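Local structure of cytolethal distending toxin protein B (Haemophilus ducreyi, 1SR4) at residues N11-S16 against V42-S47. The protein probably acts as the DNase I-like nuclease subunit of a three-chain bacterial genotoxin, damaging the DNA of host cells. Sequence-based numbering, arbitrary orientation.
Sequences NLQGSS and VQEAGS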
loop_
_atom_site.group_PDB
_atom_site.type_symbol
_atom_site.label_atom_id
_atom_site.label_comp_id
_atom_site.label_asym_id
_atom_site.label_seq_id
_atom_site.Cartn_x
_atom_site.Cartn_y
_atom_site.Cartn_z
ATOM N N ASN B 11 1.175 9.195 1.332
ATOM C CA ASN B 11 1.684 9.975 2.444
ATOM C C ASN B 11 1.843 8.894 3.510
ATOM O O ASN B 11 0.863 8.345 4.009
ATOM C CB ASN B 11 0.677 11.039 2.918
ATOM C CG ASN B 11 1.231 11.870 4.062
ATOM O OD1 ASN B 11 2.029 11.377 4.869
ATOM N ND2 ASN B 11 0.814 13.117 4.149
ATOM N N LEU B 12 3.089 8.584 3.824
ATOM C CA LEU B 12 3.445 7.551 4.779
ATOM C C LEU B 12 3.202 7.900 6.250
ATOM O O LEU B 12 3.080 6.999 7.080
ATOM C CB LEU B 12 4.923 7.179 4.540
ATOM C CG LEU B 12 5.611 5.999 5.248
ATOM C CD1 LEU B 12 6.575 5.312 4.261
ATOM C CD2 LEU B 12 6.382 6.502 6.506
ATOM N N GLN B 13 3.125 9.193 6.568
ATOM C CA GLN B 13 2.920 9.655 7.952
ATOM C C GLN B 13 3.915 8.985 8.887
ATOM O O GLN B 13 3.541 8.405 9.907
ATOM C CB GLN B 13 1.485 9.369 8.432
ATOM C CG GLN B 13 0.410 10.155 7.654
ATOM C CD GLN B 13 -0.951 10.122 8.322
ATOM O OE1 GLN B 13 -1.447 9.064 8.699
ATOM N NE2 GLN B 13 -1.565 11.287 8.468
ATOM N N GLY B 14 5.192 9.098 8.561
ATOM C CA GLY B 14 6.203 8.461 9.385
ATOM C C GLY B 14 6.514 9.190 10.681
ATOM O O GLY B 14 6.203 10.375 10.823
ATOM N N SER B 15 7.113 8.479 11.634
ATOM C CA SER B 15 7.510 9.074 12.905
ATOM C C SER B 15 8.570 8.203 13.556
ATOM O O SER B 15 8.885 7.111 13.077
ATOM C CB SER B 15 6.323 9.203 13.862
ATOM O OG SER B 15 5.829 7.924 14.210
ATOM N N SER B 16 9.124 8.710 14.653
ATOM C CA SER B 16 10.139 8.002 15.402
ATOM C C SER B 16 9.578 6.664 15.887
ATOM O O SER B 16 10.282 5.661 15.944
ATOM C CB SER B 16 10.573 8.845 16.611
ATOM O OG SER B 16 11.696 8.244 17.232
ATOM N N VAL B 42 6.513 9.968 -2.108
ATOM C CA VAL B 42 6.221 9.743 -0.697
ATOM C C VAL B 42 6.298 11.049 0.096
ATOM O O VAL B 42 7.199 11.860 -0.116
ATOM C CB VAL B 42 7.232 8.749 -0.069
ATOM C CG1 VAL B 42 6.781 8.369 1.345
ATOM C CG2 VAL B 42 7.346 7.477 -0.933
ATOM N N GLN B 43 5.344 11.264 0.999
ATOM C CA GLN B 43 5.370 12.455 1.844
ATOM C C GLN B 43 5.504 11.931 3.271
ATOM O O GLN B 43 5.180 10.781 3.532
ATOM C CB GLN B 43 4.094 13.278 1.684
ATOM C CG GLN B 43 3.802 13.746 0.265
ATOM C CD GLN B 43 3.139 12.669 -0.574
ATOM O OE1 GLN B 43 2.179 12.043 -0.136
ATOM N NE2 GLN B 43 3.644 12.449 -1.786
ATOM N N GLU B 44 6.001 12.757 4.182
ATOM C CA GLU B 44 6.192 12.347 5.572
ATOM C C GLU B 44 6.948 11.018 5.588
ATOM O O GLU B 44 6.599 10.069 6.301
ATOM C CB GLU B 44 4.834 12.230 6.277
ATOM C CG GLU B 44 4.097 13.580 6.371
ATOM C CD GLU B 44 2.865 13.517 7.240
ATOM O OE1 GLU B 44 2.969 12.978 8.370
ATOM O OE2 GLU B 44 1.803 14.006 6.793
ATOM N N ALA B 45 8.012 10.977 4.799
ATOM C CA ALA B 45 8.815 9.773 4.649
ATOM C C ALA B 45 9.606 9.314 5.864
ATOM O O ALA B 45 9.992 8.135 5.948
ATOM C CB ALA B 45 9.763 9.944 3.454
ATOM N N GLY B 46 9.846 10.216 6.804
ATOM C CA GLY B 46 10.639 9.837 7.958
ATOM C C GLY B 46 12.031 9.462 7.472
ATOM O O GLY B 46 12.588 10.132 6.591
ATOM N N SER B 47 12.596 8.404 8.058
ATOM C CA SER B 47 13.914 7.885 7.680
ATOM C C SER B 47 13.736 6.911 6.520
ATOM O O SER B 47 12.667 6.300 6.374
ATOM C CB SER B 47 14.555 7.113 8.849
ATOM O OG SER B 47 14.948 7.977 9.897
HETATM O O HOH W 1 -0.213 14.117 8.215
HETATM O O HOH W 2 4.987 12.758 9.936
#
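N11 and E44 meet where two neighbouring parallel strands, 7-11 and 39-43, run out into loops, a worked example of an asparagine amide and a glutamate carboxylate set crosswise at adjacent strand ends of a DNase I-like fold. The amide of N11 is turned almost perpendicular to the E44 carboxylate, the planes 78° apart. ND2 of N11 gives a hydrogen bond of 3.0 Å to OE2 of E44; the carboxylate oxygen lies nearly in the amide plane, whereas the amide nitrogen reaches it from above the carboxylate plane. CG of N11 lies anti to the backbone N (chi1 -179°) and beside the carbonyl carbon, which lets N11 OD1 reach forward to the backbone N of Q13 at 3.0 Å, an Asx turn. Both ends of the amide are thus committed, which fixes its rotation.

Q13 lies alongside E44, both side chains extended and pointing the same way. One water bridges Q13 NE2 and E44 OE2; a second donates to E44 OE1 and to the carbonyl oxygen of G14. Q13 OE1 accepts a hydrogen bond from the backbone N of D251. In the chain of cytolethal distending toxin protein C, V12 packs on E44 and S15 on Q13.

Along the backbones, pairing continues past the strands: L12 N hydrogen-bonds to Q43 O at 3.0 Å, and G14 N to E44 O at 2.8 Å. The CB of L12 is directed at segment 42-47 and rests 3.9 Å from V42 CG1.

N11 ND2 also gives a hydrogen bond to D177 OD2, and H138 and H252 touch the N11 side chain. With OE2 taking N11 ND2 and one water, and OE1 another water, the E44 carboxylate is gripped at both oxygens and its rotation limited, consistent with a preorganised site of the DNase I-like kind.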